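Local structure of cleavage stimulation factor 77 (Encephalitozoon cuniculi, 2UY1) at residues B[176-179]-B[180-184]; B[217-220]-B[221-225]; B[438-441]-B[442-445]. The protein probably binds mRNA and is related to the suppressor-of-forked proteins, helical-repeat factors of pre-mRNA 3'-end processing. One frame throughout, in Å; residues are numbered along the deposited sequence.

Interaction 1: B[176-179]-B[180-184]; sequences ARLI and DLEME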
ATOM      1  N   ALA B 176       9.913   7.401 -29.830  1.00 30.90           N
ATOM      2  CA  ALA B 176       9.100   6.187 -29.642  1.00 30.72           C
ATOM      3  C   ALA B 176       7.742   6.381 -30.250  1.00 30.09           C
ATOM      4  O   ALA B 176       7.300   5.575 -31.035  1.00 30.61           O
ATOM      5  CB  ALA B 176       8.964   5.883 -28.164  1.00 29.65           C
ATOM      6  N   ARG B 177       7.097   7.493 -29.913  1.00 30.60           N
ATOM      7  CA  ARG B 177       5.827   7.875 -30.538  1.00 30.55           C
ATOM      8  C   ARG B 177       5.878   7.939 -32.072  1.00 28.96           C
ATOM      9  O   ARG B 177       4.987   7.415 -32.751  1.00 27.96           O
ATOM     10  CB  ARG B 177       5.356   9.213 -29.964  1.00 31.84           C
ATOM     11  CG  ARG B 177       4.561   9.096 -28.654  1.00 34.32           C
ATOM     12  CD  ARG B 177       4.116  10.454 -28.166  1.00 35.28           C
ATOM     13  NE  ARG B 177       3.644  10.411 -26.780  1.00 42.27           N
ATOM     14  CZ  ARG B 177       4.229  11.031 -25.752  1.00 46.11           C
ATOM     15  NH1 ARG B 177       5.319  11.778 -25.927  1.00 48.26           N
ATOM     16  NH2 ARG B 177       3.708  10.925 -24.532  1.00 47.75           N
ATOM     17  N   LEU B 178       6.935   8.552 -32.605  1.00 28.36           N
ATOM     18  CA  LEU B 178       7.158   8.619 -34.054  1.00 28.26           C
ATOM     19  C   LEU B 178       7.265   7.236 -34.692  1.00 28.42           C
ATOM     20  O   LEU B 178       6.581   6.945 -35.692  1.00 29.50           O
ATOM     21  CB  LEU B 178       8.386   9.478 -34.397  1.00 28.67           C
ATOM     22  CG  LEU B 178       8.864   9.600 -35.876  1.00 29.07           C
ATOM     23  CD1 LEU B 178       7.861  10.420 -36.725  1.00 28.98           C
ATOM     24  CD2 LEU B 178      10.246  10.229 -35.982  1.00 28.01           C
ATOM     25  N   ILE B 179       8.127   6.394 -34.123  1.00 27.13           N
ATOM     26  CA  ILE B 179       8.279   5.012 -34.542  1.00 26.36           C
ATOM     27  C   ILE B 179       6.938   4.290 -34.657  1.00 27.39           C
ATOM     28  O   ILE B 179       6.633   3.721 -35.726  1.00 28.30           O
ATOM     29  CB  ILE B 179       9.243   4.208 -33.599  1.00 26.10           C
ATOM     30  CG1 ILE B 179      10.701   4.555 -33.910  1.00 25.56           C
ATOM     31  CG2 ILE B 179       9.026   2.656 -33.735  1.00 24.36           C
ATOM     32  CD1 ILE B 179      11.695   4.152 -32.820  1.00 24.87           C
ATOM     33  N   ASP B 180       6.169   4.311 -33.565  1.00 27.67           N
ATOM     34  CA  ASP B 180       4.837   3.663 -33.515  1.00 29.28           C
ATOM     35  C   ASP B 180       3.854   4.165 -34.592  1.00 29.69           C
ATOM     36  O   ASP B 180       3.178   3.370 -35.225  1.00 30.41           O
ATOM     37  CB  ASP B 180       4.194   3.849 -32.143  1.00 28.76           C
ATOM     38  CG  ASP B 180       4.989   3.225 -31.010  1.00 30.86           C
ATOM     39  OD1 ASP B 180       5.538   2.099 -31.161  1.00 32.52           O
ATOM     40  OD2 ASP B 180       5.053   3.888 -29.946  1.00 30.85           O
ATOM     41  N   LEU B 181       3.768   5.484 -34.757  1.00 31.26           N
ATOM     42  CA  LEU B 181       2.945   6.123 -35.797  1.00 32.43           C
ATOM     43  C   LEU B 181       3.306   5.636 -37.212  1.00 32.83           C
ATOM     44  O   LEU B 181       2.402   5.319 -37.994  1.00 33.54           O
ATOM     45  CB  LEU B 181       3.041   7.673 -35.713  1.00 32.56           C
ATOM     46  CG  LEU B 181       2.587   8.545 -36.918  1.00 32.84           C
ATOM     47  CD1 LEU B 181       1.177   8.960 -36.755  1.00 37.13           C
ATOM     48  CD2 LEU B 181       3.460   9.775 -37.117  1.00 32.73           C
ATOM     49  N   GLU B 182       4.611   5.598 -37.531  1.00 33.20           N
ATOM     50  CA  GLU B 182       5.122   5.108 -38.829  1.00 32.82           C
ATOM     51  C   GLU B 182       4.997   3.607 -39.038  1.00 33.06           C
ATOM     52  O   GLU B 182       4.826   3.137 -40.179  1.00 32.22           O
ATOM     53  CB  GLU B 182       6.591   5.514 -39.041  1.00 32.39           C
ATOM     54  CG  GLU B 182       6.824   6.994 -39.387  1.00 34.92           C
ATOM     55  CD  GLU B 182       6.187   7.442 -40.714  1.00 38.57           C
ATOM     56  OE1 GLU B 182       6.026   6.606 -41.645  1.00 40.81           O
ATOM     57  OE2 GLU B 182       5.872   8.644 -40.835  1.00 37.01           O
ATOM     58  N   MET B 183       5.136   2.848 -37.964  1.00 33.30           N
ATOM     59  CA  MET B 183       4.908   1.393 -38.048  1.00 35.30           C
ATOM     60  C   MET B 183       3.514   1.019 -38.522  1.00 37.15           C
ATOM     61  O   MET B 183       3.362   0.013 -39.216  1.00 36.81           O
ATOM     62  CB  MET B 183       5.183   0.691 -36.723  1.00 34.11           C
ATOM     63  CG  MET B 183       6.636   0.576 -36.381  1.00 33.21           C
ATOM     64  SD  MET B 183       7.579  -0.328 -37.640  1.00 34.78           S
ATOM     65  CE  MET B 183       7.022  -2.004 -37.394  1.00 27.81           C
ATOM     66  N   GLU B 184       2.513   1.807 -38.115  1.00 39.90           N
ATOM     67  CA  GLU B 184       1.090   1.473 -38.360  1.00 43.59           C
ATOM     68  C   GLU B 184       0.629   2.018 -39.707  1.00 44.81           C
ATOM     69  O   GLU B 184       0.006   1.285 -40.505  1.00 45.75           O
ATOM     70  CB  GLU B 184       0.159   1.923 -37.212  1.00 42.51           C
ATOM     71  CG  GLU B 184       0.187   3.422 -36.897  1.00 45.54           C
ATOM     72  CD  GLU B 184      -1.027   3.939 -36.114  1.00 47.44           C
ATOM     73  OE1 GLU B 184      -1.905   3.145 -35.690  1.00 53.97           O
ATOM     74  OE2 GLU B 184      -1.097   5.172 -35.907  1.00 54.53           O
TER
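M183 N donates to I179 O at 2.8 Å, the shortest bond of this helical turn, with an N-H...O angle of 154°. It is the last of four successive i to i+4 bonds. D180, L181 and E182 donate likewise to A176, R177 and L178, and together they carry helix 173-184 through this part of the alpha-helical repeat fold of the family. The M183 side chain also packs against the I179 oxygen: with CG anti to the carbonyl carbon (chi1 -73°), CG comes back to 3.2 Å from I179 O. From there it runs beside the I179 side chain, both pointing the same way, with M183 CG 4.1 Å from I179 CG2. A bend at chi2 (-59°) carries SD away from I179, and chi3 turns only the terminal CE. L178 CD1 and L181 CD2 come no closer than 4.5 Å; L181 packs on Q162 and I163 of helix 150-167, while the carboxylate of E182 leaves the turn for a salt bridge with R197. D180 also folds back along the helix, placing OD2 3.0 Å from A176 O, and its OD1 accepts a hydrogen bond from the backbone N of I435. As a carboxylate, D180 would set two acceptors against each other at A176 O, a mild repulsion that may raise its pKa, while the I435 N-H on OD1 probably offsets this.

Interaction 2: B[217-220]-B[221-225]; sequences FFYS and EYLIG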
ATOM      1  N   PHE B 217      17.551  -0.600 -28.277  1.00 22.34           N
ATOM      2  CA  PHE B 217      16.525  -1.653 -28.102  1.00 22.10           C
ATOM      3  C   PHE B 217      15.360  -1.471 -29.115  1.00 21.62           C
ATOM      4  O   PHE B 217      14.857  -2.462 -29.625  1.00 20.12           O
ATOM      5  CB  PHE B 217      16.008  -1.705 -26.648  1.00 23.21           C
ATOM      6  CG  PHE B 217      14.718  -2.550 -26.462  1.00 22.50           C
ATOM      7  CD1 PHE B 217      14.799  -3.880 -26.093  1.00 20.26           C
ATOM      8  CD2 PHE B 217      13.429  -1.979 -26.694  1.00 24.92           C
ATOM      9  CE1 PHE B 217      13.614  -4.654 -25.894  1.00 23.06           C
ATOM     10  CE2 PHE B 217      12.243  -2.728 -26.561  1.00 23.26           C
ATOM     11  CZ  PHE B 217      12.329  -4.088 -26.183  1.00 24.33           C
ATOM     12  N   PHE B 218      14.916  -0.221 -29.364  1.00 22.65           N
ATOM     13  CA  PHE B 218      13.816   0.033 -30.330  1.00 23.56           C
ATOM     14  C   PHE B 218      14.135  -0.535 -31.726  1.00 23.99           C
ATOM     15  O   PHE B 218      13.346  -1.286 -32.316  1.00 25.30           O
ATOM     16  CB  PHE B 218      13.541   1.524 -30.564  1.00 23.97           C
ATOM     17  CG  PHE B 218      13.056   2.306 -29.366  1.00 23.94           C
ATOM     18  CD1 PHE B 218      12.455   1.705 -28.246  1.00 28.27           C
ATOM     19  CD2 PHE B 218      13.129   3.690 -29.412  1.00 26.03           C
ATOM     20  CE1 PHE B 218      11.998   2.480 -27.151  1.00 26.31           C
ATOM     21  CE2 PHE B 218      12.668   4.454 -28.347  1.00 24.76           C
ATOM     22  CZ  PHE B 218      12.119   3.845 -27.210  1.00 25.65           C
ATOM     23  N   TYR B 219      15.303  -0.164 -32.244  1.00 24.93           N
ATOM     24  CA  TYR B 219      15.802  -0.647 -33.551  1.00 23.09           C
ATOM     25  C   TYR B 219      16.074  -2.131 -33.560  1.00 23.64           C
ATOM     26  O   TYR B 219      15.708  -2.835 -34.517  1.00 23.96           O
ATOM     27  CB  TYR B 219      17.068   0.127 -33.965  1.00 24.81           C
ATOM     28  CG  TYR B 219      17.409   0.071 -35.455  1.00 22.58           C
ATOM     29  CD1 TYR B 219      16.428  -0.192 -36.403  1.00 21.38           C
ATOM     30  CD2 TYR B 219      18.682   0.391 -35.914  1.00 23.49           C
ATOM     31  CE1 TYR B 219      16.705  -0.183 -37.759  1.00 23.42           C
ATOM     32  CE2 TYR B 219      18.999   0.355 -37.274  1.00 17.35           C
ATOM     33  CZ  TYR B 219      18.027   0.087 -38.184  1.00 24.36           C
ATOM     34  OH  TYR B 219      18.337   0.056 -39.533  1.00 27.28           O
ATOM     35  N   SER B 220      16.735  -2.635 -32.525  1.00 22.33           N
ATOM     36  CA  SER B 220      16.980  -4.072 -32.436  1.00 21.86           C
ATOM     37  C   SER B 220      15.657  -4.851 -32.608  1.00 21.45           C
ATOM     38  O   SER B 220      15.579  -5.828 -33.376  1.00 21.06           O
ATOM     39  CB  SER B 220      17.630  -4.392 -31.077  1.00 21.24           C
ATOM     40  OG  SER B 220      17.709  -5.809 -30.861  1.00 23.24           O
ATOM     41  N   GLU B 221      14.627  -4.394 -31.878  1.00 21.34           N
ATOM     42  CA  GLU B 221      13.309  -5.045 -31.880  1.00 20.79           C
ATOM     43  C   GLU B 221      12.669  -4.929 -33.242  1.00 21.84           C
ATOM     44  O   GLU B 221      12.200  -5.910 -33.761  1.00 21.43           O
ATOM     45  CB  GLU B 221      12.380  -4.493 -30.817  1.00 19.99           C
ATOM     46  CG  GLU B 221      12.651  -5.014 -29.382  1.00 17.39           C
ATOM     47  CD  GLU B 221      12.521  -6.523 -29.202  1.00 22.33           C
ATOM     48  OE1 GLU B 221      11.381  -7.056 -29.204  1.00 19.68           O
ATOM     49  OE2 GLU B 221      13.557  -7.187 -28.992  1.00 21.57           O
ATOM     50  N   TYR B 222      12.724  -3.741 -33.840  1.00 23.50           N
ATOM     51  CA  TYR B 222      12.250  -3.559 -35.208  1.00 24.90           C
ATOM     52  C   TYR B 222      12.942  -4.534 -36.160  1.00 24.67           C
ATOM     53  O   TYR B 222      12.295  -5.214 -36.957  1.00 24.25           O
ATOM     54  CB  TYR B 222      12.452  -2.125 -35.677  1.00 25.89           C
ATOM     55  CG  TYR B 222      12.196  -2.016 -37.152  1.00 28.74           C
ATOM     56  CD1 TYR B 222      10.890  -2.079 -37.653  1.00 29.11           C
ATOM     57  CD2 TYR B 222      13.251  -1.882 -38.057  1.00 29.09           C
ATOM     58  CE1 TYR B 222      10.634  -1.984 -39.034  1.00 30.96           C
ATOM     59  CE2 TYR B 222      13.004  -1.783 -39.430  1.00 29.85           C
ATOM     60  CZ  TYR B 222      11.701  -1.843 -39.910  1.00 30.17           C
ATOM     61  OH  TYR B 222      11.453  -1.767 -41.268  1.00 31.75           O
ATOM     62  N   LEU B 223      14.262  -4.610 -36.049  1.00 25.11           N
ATOM     63  CA  LEU B 223      15.073  -5.425 -36.947  1.00 25.43           C
ATOM     64  C   LEU B 223      14.769  -6.896 -36.786  1.00 26.59           C
ATOM     65  O   LEU B 223      14.759  -7.621 -37.779  1.00 27.44           O
ATOM     66  CB  LEU B 223      16.554  -5.199 -36.678  1.00 24.83           C
ATOM     67  CG  LEU B 223      17.119  -3.963 -37.377  1.00 24.46           C
ATOM     68  CD1 LEU B 223      18.559  -3.795 -36.907  1.00 16.74           C
ATOM     69  CD2 LEU B 223      17.010  -3.989 -38.927  1.00 19.21           C
ATOM     70  N   ILE B 224      14.504  -7.322 -35.545  1.00 27.22           N
ATOM     71  CA  ILE B 224      14.174  -8.726 -35.223  1.00 28.01           C
ATOM     72  C   ILE B 224      12.833  -9.084 -35.883  1.00 27.98           C
ATOM     73  O   ILE B 224      12.650 -10.176 -36.386  1.00 29.12           O
ATOM     74  CB  ILE B 224      14.148  -8.968 -33.679  1.00 27.39           C
ATOM     75  CG1 ILE B 224      15.569  -8.913 -33.080  1.00 30.02           C
ATOM     76  CG2 ILE B 224      13.449 -10.272 -33.306  1.00 26.51           C
ATOM     77  CD1 ILE B 224      15.654  -9.298 -31.558  1.00 28.00           C
ATOM     78  N   GLY B 225      11.914  -8.139 -35.919  1.00 29.12           N
ATOM     79  CA  GLY B 225      10.557  -8.410 -36.394  1.00 29.73           C
ATOM     80  C   GLY B 225      10.490  -8.459 -37.897  1.00 30.96           C
ATOM     81  O   GLY B 225       9.574  -9.072 -38.459  1.00 31.88           O
TER
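Three side-chain pairs, F217 with E221, Y219 with Y222 and Y219 with L223, line two successive turns of helix 213-225 in the alpha-helical repeat fold of the suppressor-of-forked family, which is related to the TPR proteins. F217 and E221 make a CH-pi contact, E221 CG sitting over one face of the F217 ring, 3.6 Å from its centroid but displaced toward the rim. Beyond a bend at chi2, chi3 (-73°) turns the E221 carboxylate to within 8° of parallel to that ring. In the second CH-pi pair the methyl is centred: L223 CD1 stands 4.0 Å above the middle of the Y219 ring, only 4° off the normal. At its edge, the Y219 ring meets Y222, whose CD2 is 3.9 Å from Y219 CE1. Beneath these pairs the i to i+4 backbone bonds fix the spacing, as where L223 N meets Y219 O at 2.8 Å. Outer partners then hold the polar ends: Y219 OH bonds H199 ND1, while Y251 OH bonds both E221 OE2 and S220 OG. E221 OE1 forms a salt bridge with a basic side chain of another chain, which places this side of the helix at an interface between chains. At the last turn I224 CG1 lies 3.1 Å from S220 O, the same oxygen that accepts the I224 N-H, and its CD1 reaches on to 4.1 Å from S220 OG.

Interaction 3: B[438-441]-B[442-445]; sequences RYHC and FLDS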
ATOM      1  N   ARG B 438       7.122  -1.900 -24.826  1.00 23.87           N
ATOM      2  CA  ARG B 438       7.920  -3.114 -25.006  1.00 22.49           C
ATOM      3  C   ARG B 438       9.211  -3.098 -24.176  1.00 23.54           C
ATOM      4  O   ARG B 438       9.570  -4.084 -23.537  1.00 21.99           O
ATOM      5  CB  ARG B 438       8.213  -3.349 -26.500  1.00 21.73           C
ATOM      6  CG  ARG B 438       7.006  -3.897 -27.229  1.00 23.80           C
ATOM      7  CD  ARG B 438       7.149  -3.866 -28.732  1.00 26.64           C
ATOM      8  NE  ARG B 438       5.871  -4.156 -29.405  1.00 31.81           N
ATOM      9  CZ  ARG B 438       5.433  -5.374 -29.774  1.00 32.61           C
ATOM     10  NH1 ARG B 438       6.154  -6.480 -29.523  1.00 31.48           N
ATOM     11  NH2 ARG B 438       4.272  -5.490 -30.419  1.00 29.84           N
ATOM     12  N   TYR B 439       9.914  -1.975 -24.232  1.00 22.95           N
ATOM     13  CA  TYR B 439      11.113  -1.756 -23.460  1.00 23.36           C
ATOM     14  C   TYR B 439      10.829  -1.949 -21.993  1.00 23.61           C
ATOM     15  O   TYR B 439      11.594  -2.631 -21.345  1.00 23.95           O
ATOM     16  CB  TYR B 439      11.647  -0.316 -23.689  1.00 22.94           C
ATOM     17  CG  TYR B 439      12.707   0.115 -22.685  1.00 22.13           C
ATOM     18  CD1 TYR B 439      14.043  -0.315 -22.803  1.00 18.62           C
ATOM     19  CD2 TYR B 439      12.371   0.940 -21.615  1.00 18.31           C
ATOM     20  CE1 TYR B 439      14.992   0.085 -21.903  1.00 18.46           C
ATOM     21  CE2 TYR B 439      13.305   1.331 -20.710  1.00 20.44           C
ATOM     22  CZ  TYR B 439      14.618   0.885 -20.842  1.00 22.25           C
ATOM     23  OH  TYR B 439      15.555   1.314 -19.926  1.00 23.89           O
ATOM     24  N   HIS B 440       9.769  -1.306 -21.467  1.00 22.98           N
ATOM     25  CA  HIS B 440       9.446  -1.461 -20.044  1.00 23.01           C
ATOM     26  C   HIS B 440       9.088  -2.854 -19.659  1.00 20.55           C
ATOM     27  O   HIS B 440       9.449  -3.292 -18.593  1.00 22.46           O
ATOM     28  CB  HIS B 440       8.446  -0.421 -19.513  1.00 21.80           C
ATOM     29  CG  HIS B 440       9.032   0.945 -19.436  1.00 24.63           C
ATOM     30  ND1 HIS B 440       9.070   1.949 -20.344  1.00 25.39           N
ATOM     31  CD2 HIS B 440       9.792   1.361 -18.366  1.00 25.23           C
ATOM     32  CE1 HIS B 440       9.775   2.978 -19.779  1.00 24.75           C
ATOM     33  NE2 HIS B 440      10.222   2.590 -18.592  1.00 25.74           N
ATOM     34  N   CYS B 441       8.460  -3.585 -20.561  1.00 20.67           N
ATOM     35  CA  CYS B 441       8.261  -5.026 -20.406  1.00 19.84           C
ATOM     36  C   CYS B 441       9.549  -5.787 -20.183  1.00 19.69           C
ATOM     37  O   CYS B 441       9.603  -6.638 -19.329  1.00 20.46           O
ATOM     38  CB  CYS B 441       7.461  -5.627 -21.568  1.00 20.11           C
ATOM     39  SG  CYS B 441       5.668  -5.244 -21.558  1.00 22.70           S
ATOM     40  N   PHE B 442      10.603  -5.483 -20.952  1.00 19.72           N
ATOM     41  CA  PHE B 442      11.858  -6.157 -20.780  1.00 17.82           C
ATOM     42  C   PHE B 442      12.476  -5.660 -19.487  1.00 18.44           C
ATOM     43  O   PHE B 442      12.877  -6.480 -18.677  1.00 17.74           O
ATOM     44  CB  PHE B 442      12.788  -5.905 -21.987  1.00 18.61           C
ATOM     45  CG  PHE B 442      12.576  -6.847 -23.132  1.00 19.13           C
ATOM     46  CD1 PHE B 442      13.444  -7.884 -23.351  1.00 19.80           C
ATOM     47  CD2 PHE B 442      11.511  -6.665 -24.024  1.00 21.70           C
ATOM     48  CE1 PHE B 442      13.261  -8.777 -24.404  1.00 19.84           C
ATOM     49  CE2 PHE B 442      11.310  -7.544 -25.058  1.00 21.06           C
ATOM     50  CZ  PHE B 442      12.211  -8.611 -25.251  1.00 20.41           C
ATOM     51  N   LEU B 443      12.563  -4.324 -19.288  1.00 17.86           N
ATOM     52  CA  LEU B 443      13.106  -3.806 -18.058  1.00 19.07           C
ATOM     53  C   LEU B 443      12.486  -4.391 -16.792  1.00 18.91           C
ATOM     54  O   LEU B 443      13.201  -4.689 -15.850  1.00 17.68           O
ATOM     55  CB  LEU B 443      12.954  -2.277 -17.971  1.00 18.42           C
ATOM     56  CG  LEU B 443      13.496  -1.564 -16.738  1.00 20.47           C
ATOM     57  CD1 LEU B 443      15.033  -1.796 -16.619  1.00 21.34           C
ATOM     58  CD2 LEU B 443      13.217  -0.031 -16.902  1.00 21.30           C
ATOM     59  N   ASP B 444      11.162  -4.467 -16.736  1.00 18.90           N
ATOM     60  CA  ASP B 444      10.545  -4.953 -15.499  1.00 20.42           C
ATOM     61  C   ASP B 444      10.919  -6.389 -15.254  1.00 19.90           C
ATOM     62  O   ASP B 444      10.968  -6.844 -14.125  1.00 20.62           O
ATOM     63  CB  ASP B 444       9.037  -4.835 -15.566  1.00 18.91           C
ATOM     64  CG  ASP B 444       8.576  -3.416 -15.537  1.00 24.31           C
ATOM     65  OD1 ASP B 444       9.334  -2.477 -15.131  1.00 29.73           O
ATOM     66  OD2 ASP B 444       7.448  -3.231 -15.970  1.00 25.67           O
ATOM     67  N   SER B 445      11.125  -7.121 -16.338  1.00 20.84           N
ATOM     68  CA  SER B 445      11.425  -8.548 -16.274  1.00 19.85           C
ATOM     69  C   SER B 445      12.865  -8.788 -15.803  1.00 19.96           C
ATOM     70  O   SER B 445      13.108  -9.770 -15.101  1.00 19.72           O
ATOM     71  CB  SER B 445      11.256  -9.158 -17.653  1.00 20.67           C
ATOM     72  OG  SER B 445       9.881  -9.271 -18.018  1.00 23.98           O
TER
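L443 projects from helix 434-446 beside two aromatic residues of the preceding turn, and its CB and one methyl make separate contacts. CB rests over the backbone, 3.7 Å from both Y439 O and H440 O. CG, anti to the backbone N (chi1 -179°), points outward from the helix, where the side chains of Y439 and H440 lie alongside and point the same way. At the tip, CD2 divides itself between the two rings: L443 CD2 is 4.0 Å from Y439 CE2 and equally far from H440 CD2, oblique to each ring. The rings are themselves in contact, since Y439 CD2 lies over the centre of one face of the imidazole, and H440 ND1 is bound by L436 O. Beyond the helix, L443 packs on F247 and I453.

Elsewhere on the turn, side chains approach carbonyl oxygens. F442 turns a ring edge toward the chain, CD2 standing 3.3 Å from R438 O, which lies in the plane of the ring and also accepts the F442 N-H. D444 OD2 lies 3.3 Å from H440 O, two acceptors side by side and no bond. C441 O has two donors, both from S445: the hydroxyl OG at 3.0 Å and the backbone N in a weaker bond of 3.4 Å, bent to 140°. R438, by contrast, sends its guanidinium outward to a salt bridge with an acidic side chain of another chain, and the F442 ring meets an aromatic of that chain edge-to-face. The shorter bond from the serine hydroxyl probably compensates for the long backbone bond close to the end of helix 434-446, so C441 O appears to be satisfied mainly by a side chain.

Interaction 2 is the middle member of the three. Its centre lies about 13 Å from that of interaction 1 and about 14 Å from that of interaction 3. Toward 176-184 the join is apolar: I179 CD1 meets F218 CD2 at 3.7 Å, and M183 SD lies equally close to Y222 CE1. Toward 438-445 it is largely aromatic, with F217 CE1 3.5 Å from F442 CD2 in an edge-to-face pair. Interactions 1 and 3 do not touch, their nearest atoms being about 7 Å apart. Helix 434-446, distant in sequence, nevertheless packs on helix 173-184 through I435 and L436 and on helix 213-225 through R438 and F442, while E221, R438 and F442 face another chain of the assembly.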